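Local coordinates for putative peptide ABC-transport system periplasmic peptide-binding protein (Campylobacter jejuni, PDB 4OEV), which binds nickel(II) outside the cytoplasm, here together with oxalate, and probably hands it to an ABC-type importer, at residues 164-169 with 173-178; 16-21 with 28-33; 306-311 with 316-321; 251-256 with 331-336. One frame throughout, in Å; residues are numbered along the deposited sequence.

How the contacts relate
Along the chain contact 2 comes first, then contact 1, and later contact 4, whose two segments lie on either side of contact 3 in sequence. They form two pairs on opposite sides of the chain's centre. Contacts 1 and 2 have centres about 12 Å apart. They touch where F176 of strand 173-178 packs on V29, L32 and V33. Contacts 3 and 4 have centres about 14 Å apart and reach the same mixed sheet, meeting through L311, F316, F252 and L331. Contacts 1 and 3 are farthest apart, with centres about 57 Å from each other. The contacts therefore sample two well-separated parts of this nickel-binding protein.

Contact 1 (164-169 with 173-178); sequences KFVKWK and YVEFKA
The carbonyl oxygen of E175 takes two backbone N-H groups from the facing strand. V166 N lies 2.8 Å from E175 O, and K167 N makes a longer bond of 3.3 Å to the same oxygen. The second donor is tilted 27° from the carbonyl plane. Two residues thus face one, which defines a classic beta bulge in this antiparallel hairpin. Regular pairing resumes on both flanks. K164 N and K177 O are 2.7 Å apart, and E175 N meets K167 O in a nearly straight bond.

W168 and V174 share one face of the hairpin. CG2 of V174 lies over the five-membered ring of W168, 3.8 Å from its centroid, in a CH-pi contact. The other methyl, CG1, meets F165 CE1 at the edge of the phenyl ring, 3.5 Å away. The two valine branches therefore serve two aromatic residues.

K167, K169, Y173 and E175 lie on the other face. The Y173 ring has K169 CB over one face, and K167 CE approaches its edge. Y173 CG stands between its own backbone N and carbonyl carbon (chi1 69°), which turns the ring towards the lysines. E175 OE1 is 3.5 Å from K167 CE, while OE2 is engaged in a salt bridge with R191 of the next strand.

The two faces differ in chemistry. Aromatic and aliphatic groups gather around V174, whereas lysine chains lie along Y173 and E175. The bulge accommodates an extra residue while the doubly used carbonyl keeps both local N-H groups bonded.

Contact 2 (16-21 with 28-33); sequences ARINPA and AVINLV
I30 meets the 18-20 turn with each branch of its side chain. From CB, the CG2 methyl branches to the proline ring, 3.7 Å from P20 CD and almost as close to CG. The other branch begins with CG1, which lies 4.0 Å from I18 CG2. At the tip, CD1 reaches the backbone of N19 and sits 3.3 Å from N19 O. The chain is extended at its end, with CD1 anti to CA (chi2 179°), which carries this methyl out to the carbonyl.

I18 and I30 lie side by side, pointing opposite ways. V29 lies across I18, with I18 CG1 4.0 Å from V29 CG2. No hydrogen bond joins the segments, so the contact is apolar packing. I18 centres an inverse gamma turn, whose closing bond from N19 N to R17 O is weak. N19 OD1 accepts from A21 N at 2.9 Å, forming an Asx turn, while N19 ND2 bonds to N154.

The contact packs the loop after strand 6-11 against the start of helix 30-33. V29, L32 and V33 pack on F176 of strand 173-178, and I18 touches V174 and W168 of the hairpin. V29 and L32 also touch I194 of strand 191-196.

Contact 3 (306-311 with 316-321); sequences KAEDLL and FKKNKD
K318 NZ and E308 OE2 form a salt bridge, 3.2 Å apart, between the segment 316-321 and the helical residues 306-311. The ammonium nitrogen comes from above the carboxylate plane, 56° out of it. K318 CE lies 3.5 Å from the same oxygen, so the end of the lysine packs along the acid as well as pairing with it. Both chains are extended beyond CG, which lets them span the gap between helix and strand and cross near their ends.

One backbone hydrogen bond also joins the segments, from F316 N to L311 O, at 3.0 Å. It ties the chain back to the helix five residues after the acceptor. L311 O also lies at the edge of the F316 ring, in its plane, and is 3.4 Å from F316 CB. F316 CG is anti to its own carbonyl carbon (chi1 -68°), and this rotation leaves the ring edge beside that oxygen.

Apolar contact gathers at the same place. The CB atoms of L311 and F316 are 4.4 Å apart.

Beyond this contact, F316 and K318 both touch F324 of strand 324-326, and F316 reaches L331 of strand 329-338. L311 packs on A261 of helix 256-265 as well as on L331. Helix 304-313 is thereby joined to the edge strand 317-318 of a mixed four-stranded sheet, next to helix 256-265.

Contact 4 (251-256 with 331-336); sequences EFLKDL and LEFEIW
F252 lies with one ring face on the backbone of L331. L331 CA is 4.1 Å from the ring centroid and 6° off the ring normal, a CH-pi contact over the centre. The leucine side chain runs antiparallel to that of the phenylalanine, with L331 CD2 4.0 Å from F252 CB. E332 O comes obliquely to the same ring, 3.3 Å from F252 CD2.

The second aromatic contact reverses the roles. Here L253 supplies a methyl, CD2, over the centre of the F333 ring, 4.0 Å from its centroid. The two side chains meet roughly perpendicular. With chi1 at 58°, the F333 ring is tucked over its own main chain and presents a face to L253.

The next shell holds these groups in place. E251 CG covers the opposite face of the F252 ring, so that ring is sandwiched between E251 and L331. A type I turn from F252 to D255 is closed by D255 N to F252 O at 3.1 Å. D255 then caps helix 256-265 through OD1 and K257 N. N250 OD1 accepts from the backbone N of both F252 and L253. On the strand side, L331 and F333 bond to strand 361-367.

Residues 251-256 and 331-336 meet without a hydrogen bond, through aliphatic groups on ring faces and E332 O near the F252 ring. A charged link lies just beyond, where E251 pairs with K329 at the start of the same strand.

Contact 1 (164-169 with 173-178)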
# COMPACT_ATOMS: atom_id res chain seq x y z
N LYS A 164 -2.51 4.57 23.19
CA LYS A 164 -1.35 5.32 23.67
C LYS A 164 -0.15 4.41 23.57
O LYS A 164 -0.26 3.20 23.84
CB LYS A 164 -1.55 5.81 25.13
CG LYS A 164 -2.63 6.86 25.34
CD LYS A 164 -2.73 7.29 26.84
CE LYS A 164 -3.58 8.55 27.02
NZ LYS A 164 -3.61 9.08 28.44
N PHE A 165 0.99 4.96 23.12
CA PHE A 165 2.24 4.21 23.00
C PHE A 165 2.79 3.86 24.39
O PHE A 165 2.87 4.73 25.26
CB PHE A 165 3.29 5.02 22.20
CG PHE A 165 4.67 4.39 22.19
CD1 PHE A 165 5.00 3.43 21.24
CD2 PHE A 165 5.63 4.77 23.12
CE1 PHE A 165 6.26 2.85 21.24
CE2 PHE A 165 6.89 4.19 23.11
CZ PHE A 165 7.20 3.23 22.18
N VAL A 166 3.15 2.59 24.60
CA VAL A 166 3.76 2.14 25.86
C VAL A 166 5.25 1.81 25.75
O VAL A 166 6.07 2.39 26.44
CB VAL A 166 3.06 0.90 26.43
CG1 VAL A 166 3.76 0.49 27.70
CG2 VAL A 166 1.60 1.19 26.71
N LYS A 167 5.60 0.82 24.94
CA LYS A 167 7.01 0.53 24.74
C LYS A 167 7.22 -0.23 23.44
O LYS A 167 6.27 -0.67 22.79
CB LYS A 167 7.58 -0.27 25.90
CG LYS A 167 7.11 -1.70 26.01
CD LYS A 167 8.00 -2.42 27.03
CE LYS A 167 7.53 -3.84 27.28
NZ LYS A 167 8.41 -4.60 28.22
N TRP A 168 8.49 -0.39 23.09
CA TRP A 168 8.81 -0.94 21.78
C TRP A 168 10.06 -1.77 21.89
O TRP A 168 11.12 -1.27 22.23
CB TRP A 168 8.98 0.22 20.80
CG TRP A 168 9.27 -0.11 19.37
CD1 TRP A 168 9.45 -1.35 18.80
CD2 TRP A 168 9.42 0.84 18.32
NE1 TRP A 168 9.71 -1.21 17.45
CE2 TRP A 168 9.70 0.12 17.13
CE3 TRP A 168 9.35 2.24 18.27
CZ2 TRP A 168 9.90 0.75 15.90
CZ3 TRP A 168 9.54 2.87 17.05
CH2 TRP A 168 9.82 2.12 15.87
N LYS A 169 9.95 -3.06 21.59
CA LYS A 169 11.11 -3.91 21.54
C LYS A 169 11.47 -4.09 20.08
O LYS A 169 10.82 -4.83 19.36
CB LYS A 169 10.82 -5.24 22.22
CG LYS A 169 12.02 -6.11 22.53
CD LYS A 169 11.63 -7.09 23.64
CE LYS A 169 12.43 -8.37 23.62
NZ LYS A 169 11.84 -9.38 24.56
N TYR A 173 8.12 -6.20 18.68
CA TYR A 173 6.75 -5.75 18.89
C TYR A 173 6.68 -4.30 19.36
O TYR A 173 7.66 -3.75 19.86
CB TYR A 173 6.04 -6.65 19.91
CG TYR A 173 6.56 -6.52 21.33
CD1 TYR A 173 6.04 -5.56 22.20
CD2 TYR A 173 7.54 -7.39 21.83
CE1 TYR A 173 6.50 -5.44 23.50
CE2 TYR A 173 8.00 -7.28 23.14
CZ TYR A 173 7.48 -6.30 23.96
OH TYR A 173 7.91 -6.18 25.27
N VAL A 174 5.50 -3.70 19.22
CA VAL A 174 5.22 -2.41 19.85
C VAL A 174 4.03 -2.67 20.75
O VAL A 174 3.13 -3.40 20.34
CB VAL A 174 4.90 -1.28 18.82
CG1 VAL A 174 4.93 0.08 19.48
CG2 VAL A 174 5.90 -1.31 17.62
N GLU A 175 4.05 -2.14 21.97
CA GLU A 175 2.96 -2.33 22.93
C GLU A 175 2.21 -1.01 23.22
O GLU A 175 2.83 0.04 23.40
CB GLU A 175 3.48 -2.92 24.24
CG GLU A 175 2.40 -2.97 25.36
CD GLU A 175 2.96 -3.44 26.69
OE1 GLU A 175 4.09 -3.97 26.66
OE2 GLU A 175 2.27 -3.28 27.75
N PHE A 176 0.88 -1.08 23.24
CA PHE A 176 0.02 0.07 23.46
C PHE A 176 -0.94 -0.16 24.61
O PHE A 176 -1.17 -1.30 25.00
CB PHE A 176 -0.81 0.38 22.22
CG PHE A 176 0.01 0.52 20.97
CD1 PHE A 176 0.32 -0.59 20.19
CD2 PHE A 176 0.50 1.76 20.60
CE1 PHE A 176 1.09 -0.46 19.03
CE2 PHE A 176 1.28 1.89 19.41
CZ PHE A 176 1.58 0.78 18.65
N LYS A 177 -1.50 0.93 25.12
CA LYS A 177 -2.62 0.83 26.05
C LYS A 177 -3.74 1.75 25.58
O LYS A 177 -3.49 2.73 24.85
CB LYS A 177 -2.18 1.11 27.49
CG LYS A 177 -1.63 2.52 27.79
CD LYS A 177 -1.35 2.67 29.31
CE LYS A 177 -0.75 4.05 29.67
NZ LYS A 177 -0.64 4.28 31.17
N ALA A 178 -4.97 1.42 25.95
CA ALA A 178 -6.14 2.16 25.49
C ALA A 178 -6.06 3.65 25.88
O ALA A 178 -5.52 3.98 26.94
CB ALA A 178 -7.41 1.55 26.05

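Contact 2 (16-21 with 28-33)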
# COMPACT_ATOMS: atom_id res chain seq x y z
N ALA A 16 9.97 2.22 11.10
CA ALA A 16 10.98 2.72 12.04
C ALA A 16 10.61 4.05 12.69
O ALA A 16 11.19 4.42 13.71
CB ALA A 16 12.33 2.87 11.37
N ARG A 17 9.69 4.80 12.10
CA ARG A 17 9.31 6.10 12.70
C ARG A 17 7.79 6.12 12.78
O ARG A 17 7.10 6.09 11.75
CB ARG A 17 9.84 7.27 11.87
CG ARG A 17 11.35 7.43 11.88
CD ARG A 17 11.80 8.55 10.94
NE ARG A 17 11.73 8.15 9.54
CZ ARG A 17 12.11 8.91 8.51
NH1 ARG A 17 12.57 10.15 8.70
NH2 ARG A 17 12.03 8.45 7.29
N ILE A 18 7.25 6.05 14.00
CA ILE A 18 5.81 6.01 14.14
C ILE A 18 5.32 7.44 14.09
O ILE A 18 4.97 8.05 15.11
CB ILE A 18 5.35 5.28 15.43
CG1 ILE A 18 5.89 3.84 15.44
CG2 ILE A 18 3.82 5.23 15.48
CD1 ILE A 18 5.66 3.08 16.78
N ASN A 19 5.24 7.95 12.87
CA ASN A 19 4.98 9.36 12.62
C ASN A 19 4.27 9.43 11.28
O ASN A 19 4.81 8.97 10.28
CB ASN A 19 6.30 10.12 12.64
CG ASN A 19 6.15 11.58 12.33
OD1 ASN A 19 5.19 12.03 11.72
ND2 ASN A 19 7.12 12.34 12.77
N PRO A 20 3.04 9.96 11.28
CA PRO A 20 2.25 10.10 10.05
C PRO A 20 3.04 10.69 8.85
O PRO A 20 2.78 10.29 7.72
CB PRO A 20 1.12 11.04 10.48
CG PRO A 20 0.99 10.83 11.95
CD PRO A 20 2.27 10.29 12.49
N ALA A 21 4.00 11.60 9.09
CA ALA A 21 4.74 12.21 7.99
C ALA A 21 5.57 11.19 7.19
O ALA A 21 5.95 11.48 6.04
CB ALA A 21 5.65 13.29 8.50
N ALA A 28 0.62 -0.95 10.77
CA ALA A 28 -0.67 -0.92 11.47
C ALA A 28 -0.60 -0.07 12.74
O ALA A 28 -1.57 -0.08 13.52
CB ALA A 28 -1.15 -2.35 11.81
N VAL A 29 0.51 0.65 12.97
CA VAL A 29 0.69 1.31 14.25
C VAL A 29 0.45 2.83 14.24
O VAL A 29 -0.02 3.38 15.25
CB VAL A 29 2.12 1.03 14.85
CG1 VAL A 29 2.22 -0.41 15.28
CG2 VAL A 29 3.23 1.35 13.85
N ILE A 30 0.72 3.51 13.12
CA ILE A 30 0.47 4.95 13.06
C ILE A 30 -1.03 5.18 13.24
O ILE A 30 -1.43 6.11 13.94
CB ILE A 30 0.98 5.60 11.73
CG1 ILE A 30 2.50 5.47 11.68
CG2 ILE A 30 0.52 7.12 11.67
CD1 ILE A 30 3.21 6.04 10.42
N ASN A 31 -1.87 4.33 12.65
CA ASN A 31 -3.33 4.51 12.83
C ASN A 31 -3.87 4.11 14.21
O ASN A 31 -5.06 4.31 14.49
CB ASN A 31 -4.08 3.72 11.75
CG ASN A 31 -4.08 4.43 10.40
OD1 ASN A 31 -3.23 4.17 9.54
ND2 ASN A 31 -5.05 5.33 10.21
N LEU A 32 -3.02 3.57 15.09
CA LEU A 32 -3.42 3.31 16.49
C LEU A 32 -3.18 4.56 17.34
O LEU A 32 -4.04 4.98 18.14
CB LEU A 32 -2.63 2.15 17.06
CG LEU A 32 -2.76 0.84 16.27
CD1 LEU A 32 -1.85 -0.22 16.84
CD2 LEU A 32 -4.21 0.37 16.32
N VAL A 33 -2.01 5.16 17.16
CA VAL A 33 -1.60 6.32 17.94
C VAL A 33 -2.19 7.64 17.41
O VAL A 33 -2.50 8.56 18.19
CB VAL A 33 -0.04 6.38 17.95
CG1 VAL A 33 0.48 7.58 18.71
CG2 VAL A 33 0.52 5.08 18.52

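Contact 3 (306-311 with 316-321)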
# COMPACT_ATOMS: atom_id res chain seq x y z
N LYS A 306 2.71 -15.69 -29.94
CA LYS A 306 2.91 -14.26 -30.14
C LYS A 306 4.15 -13.79 -29.41
O LYS A 306 4.88 -12.92 -29.91
CB LYS A 306 1.70 -13.46 -29.67
CG LYS A 306 1.79 -12.00 -30.08
CD LYS A 306 0.42 -11.33 -30.04
CE LYS A 306 0.50 -9.88 -30.52
NZ LYS A 306 -0.87 -9.27 -30.69
N ALA A 307 4.38 -14.34 -28.21
CA ALA A 307 5.58 -14.00 -27.43
C ALA A 307 6.80 -14.29 -28.30
O ALA A 307 7.63 -13.42 -28.50
CB ALA A 307 5.65 -14.76 -26.13
N GLU A 308 6.88 -15.51 -28.85
CA GLU A 308 8.02 -15.88 -29.67
C GLU A 308 8.13 -15.01 -30.92
O GLU A 308 9.21 -14.55 -31.23
CB GLU A 308 7.94 -17.39 -30.05
CG GLU A 308 8.30 -18.24 -28.85
CD GLU A 308 8.31 -19.73 -29.13
OE1 GLU A 308 7.97 -20.13 -30.26
OE2 GLU A 308 8.63 -20.50 -28.20
N ASP A 309 7.02 -14.73 -31.60
CA ASP A 309 7.04 -13.86 -32.76
C ASP A 309 7.61 -12.47 -32.40
O ASP A 309 8.35 -11.86 -33.19
CB ASP A 309 5.63 -13.71 -33.34
CG ASP A 309 5.13 -14.97 -34.00
OD1 ASP A 309 5.91 -15.94 -34.11
OD2 ASP A 309 3.94 -15.00 -34.39
N LEU A 310 7.29 -11.99 -31.21
CA LEU A 310 7.77 -10.70 -30.76
C LEU A 310 9.26 -10.72 -30.51
O LEU A 310 9.96 -9.74 -30.82
CB LEU A 310 7.06 -10.24 -29.47
CG LEU A 310 5.69 -9.57 -29.64
CD1 LEU A 310 4.96 -9.52 -28.30
CD2 LEU A 310 5.88 -8.18 -30.19
N LEU A 311 9.75 -11.79 -29.89
CA LEU A 311 11.19 -11.86 -29.62
C LEU A 311 11.98 -12.01 -30.96
O LEU A 311 13.06 -11.42 -31.12
CB LEU A 311 11.53 -13.02 -28.67
CG LEU A 311 11.02 -12.86 -27.22
CD1 LEU A 311 11.46 -14.04 -26.39
CD2 LEU A 311 11.56 -11.56 -26.58
N PHE A 316 15.97 -11.39 -31.72
CA PHE A 316 16.47 -12.59 -31.04
C PHE A 316 16.25 -13.84 -31.90
O PHE A 316 15.36 -13.90 -32.76
CB PHE A 316 15.81 -12.77 -29.65
CG PHE A 316 16.20 -11.73 -28.65
CD1 PHE A 316 15.48 -10.53 -28.51
CD2 PHE A 316 17.30 -11.94 -27.83
CE1 PHE A 316 15.85 -9.57 -27.61
CE2 PHE A 316 17.68 -10.96 -26.88
CZ PHE A 316 16.95 -9.78 -26.79
N LYS A 317 17.09 -14.85 -31.68
CA LYS A 317 16.95 -16.12 -32.42
C LYS A 317 17.22 -17.26 -31.47
O LYS A 317 18.17 -17.17 -30.69
CB LYS A 317 17.94 -16.15 -33.61
CG LYS A 317 18.00 -17.51 -34.34
CD LYS A 317 19.06 -17.48 -35.49
CE LYS A 317 19.59 -18.89 -35.81
NZ LYS A 317 20.28 -19.55 -34.65
N LYS A 318 16.39 -18.31 -31.48
CA LYS A 318 16.64 -19.48 -30.63
C LYS A 318 17.96 -20.16 -30.97
O LYS A 318 18.21 -20.49 -32.13
CB LYS A 318 15.49 -20.48 -30.74
CG LYS A 318 14.31 -20.13 -29.83
CD LYS A 318 13.35 -21.29 -29.69
CE LYS A 318 12.06 -20.88 -29.00
NZ LYS A 318 11.36 -22.12 -28.50
N ASN A 319 18.84 -20.32 -29.99
CA ASN A 319 20.11 -20.95 -30.32
C ASN A 319 19.94 -22.49 -30.30
O ASN A 319 18.81 -22.97 -30.21
CB ASN A 319 21.23 -20.48 -29.38
CG ASN A 319 20.95 -20.77 -27.92
OD1 ASN A 319 20.14 -21.64 -27.59
ND2 ASN A 319 21.58 -20.00 -27.03
N LYS A 320 21.04 -23.23 -30.36
CA LYS A 320 21.00 -24.68 -30.38
C LYS A 320 20.37 -25.29 -29.12
O LYS A 320 19.93 -26.45 -29.15
CB LYS A 320 22.40 -25.23 -30.58
CG LYS A 320 22.96 -24.86 -31.93
CD LYS A 320 23.97 -25.88 -32.46
CE LYS A 320 24.53 -25.39 -33.81
NZ LYS A 320 25.34 -26.39 -34.59
N ASP A 321 20.34 -24.51 -28.03
CA ASP A 321 19.75 -24.95 -26.76
C ASP A 321 18.29 -24.59 -26.62
O ASP A 321 17.68 -24.93 -25.61
CB ASP A 321 20.51 -24.40 -25.57
CG ASP A 321 21.94 -24.84 -25.53
OD1 ASP A 321 22.24 -26.01 -25.91
OD2 ASP A 321 22.79 -23.99 -25.16

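Contact 4 (251-256 with 331-336)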
# COMPACT_ATOMS: atom_id res chain seq x y z
N GLU A 251 19.25 -4.41 -19.82
CA GLU A 251 19.45 -4.28 -21.28
C GLU A 251 18.37 -5.01 -22.10
O GLU A 251 17.95 -4.54 -23.17
CB GLU A 251 20.85 -4.80 -21.69
CG GLU A 251 21.07 -6.30 -21.40
CD GLU A 251 22.36 -6.86 -22.02
OE1 GLU A 251 22.60 -6.62 -23.23
OE2 GLU A 251 23.13 -7.51 -21.28
N PHE A 252 17.82 -6.10 -21.55
CA PHE A 252 16.78 -6.81 -22.26
C PHE A 252 15.42 -6.26 -21.93
O PHE A 252 14.59 -6.03 -22.83
CB PHE A 252 16.80 -8.33 -21.92
CG PHE A 252 18.11 -8.97 -22.18
CD1 PHE A 252 18.62 -9.02 -23.48
CD2 PHE A 252 18.87 -9.52 -21.14
CE1 PHE A 252 19.86 -9.59 -23.75
CE2 PHE A 252 20.11 -10.13 -21.39
CZ PHE A 252 20.62 -10.14 -22.70
N LEU A 253 15.15 -6.09 -20.63
CA LEU A 253 13.83 -5.68 -20.19
C LEU A 253 13.50 -4.24 -20.64
O LEU A 253 12.32 -3.90 -20.77
CB LEU A 253 13.67 -5.81 -18.65
CG LEU A 253 13.80 -7.25 -18.11
CD1 LEU A 253 13.47 -7.23 -16.60
CD2 LEU A 253 12.93 -8.31 -18.85
N LYS A 254 14.50 -3.40 -20.94
CA LYS A 254 14.12 -2.06 -21.42
C LYS A 254 13.33 -2.13 -22.74
O LYS A 254 12.56 -1.24 -23.05
CB LYS A 254 15.34 -1.20 -21.62
CG LYS A 254 16.33 -1.72 -22.71
CD LYS A 254 17.39 -0.66 -22.99
CE LYS A 254 17.95 -0.08 -21.70
NZ LYS A 254 19.06 0.89 -21.89
N ASP A 255 13.53 -3.20 -23.51
CA ASP A 255 12.95 -3.33 -24.84
C ASP A 255 11.46 -3.60 -24.79
O ASP A 255 10.98 -4.60 -24.23
CB ASP A 255 13.65 -4.49 -25.62
CG ASP A 255 13.26 -4.54 -27.09
OD1 ASP A 255 12.08 -4.24 -27.45
OD2 ASP A 255 14.13 -4.92 -27.92
N LEU A 256 10.71 -2.73 -25.45
CA LEU A 256 9.24 -2.83 -25.46
C LEU A 256 8.76 -4.21 -25.93
O LEU A 256 7.89 -4.85 -25.30
CB LEU A 256 8.67 -1.75 -26.37
CG LEU A 256 7.17 -1.88 -26.59
CD1 LEU A 256 6.42 -1.71 -25.25
CD2 LEU A 256 6.73 -0.84 -27.59
N LEU A 331 18.85 -14.13 -23.98
CA LEU A 331 17.89 -13.30 -23.28
C LEU A 331 17.64 -13.94 -21.91
O LEU A 331 16.92 -14.94 -21.82
CB LEU A 331 16.58 -13.18 -24.07
CG LEU A 331 15.71 -11.91 -23.81
CD1 LEU A 331 14.52 -11.83 -24.77
CD2 LEU A 331 15.17 -11.94 -22.40
N GLU A 332 18.29 -13.39 -20.88
CA GLU A 332 18.16 -13.91 -19.51
C GLU A 332 18.23 -12.81 -18.47
O GLU A 332 18.77 -11.74 -18.74
CB GLU A 332 19.25 -14.96 -19.20
CG GLU A 332 20.62 -14.39 -18.86
CD GLU A 332 21.67 -15.49 -18.68
OE1 GLU A 332 21.29 -16.60 -18.22
OE2 GLU A 332 22.86 -15.26 -19.02
N PHE A 333 17.71 -13.07 -17.28
CA PHE A 333 17.66 -12.06 -16.24
C PHE A 333 17.22 -12.69 -14.92
O PHE A 333 16.80 -13.85 -14.89
CB PHE A 333 16.72 -10.90 -16.64
CG PHE A 333 15.32 -11.33 -16.94
CD1 PHE A 333 14.38 -11.37 -15.93
CD2 PHE A 333 14.94 -11.72 -18.22
CE1 PHE A 333 13.08 -11.79 -16.19
CE2 PHE A 333 13.64 -12.14 -18.51
CZ PHE A 333 12.70 -12.19 -17.48
N GLU A 334 17.35 -11.95 -13.81
CA GLU A 334 16.96 -12.54 -12.53
C GLU A 334 15.57 -12.13 -12.12
O GLU A 334 15.13 -11.02 -12.43
CB GLU A 334 17.94 -12.15 -11.44
CG GLU A 334 19.32 -12.66 -11.71
CD GLU A 334 20.34 -12.12 -10.74
OE1 GLU A 334 21.41 -12.74 -10.67
OE2 GLU A 334 20.06 -11.06 -10.09
N ILE A 335 14.87 -13.02 -11.43
CA ILE A 335 13.56 -12.69 -10.85
C ILE A 335 13.68 -12.78 -9.33
O ILE A 335 13.94 -13.86 -8.81
CB ILE A 335 12.47 -13.66 -11.34
CG1 ILE A 335 12.37 -13.65 -12.87
CG2 ILE A 335 11.14 -13.32 -10.72
CD1 ILE A 335 11.65 -14.91 -13.42
N TRP A 336 13.51 -11.66 -8.62
CA TRP A 336 13.70 -11.67 -7.18
C TRP A 336 12.37 -11.71 -6.42
O TRP A 336 11.40 -11.04 -6.81
CB TRP A 336 14.50 -10.42 -6.76
CG TRP A 336 15.99 -10.52 -7.08
CD1 TRP A 336 16.57 -10.63 -8.34
CD2 TRP A 336 17.07 -10.51 -6.15
NE1 TRP A 336 17.94 -10.70 -8.22
CE2 TRP A 336 18.27 -10.62 -6.89
CE3 TRP A 336 17.14 -10.43 -4.75
CZ2 TRP A 336 19.52 -10.65 -6.28
CZ3 TRP A 336 18.40 -10.47 -4.14
CH2 TRP A 336 19.57 -10.56 -4.92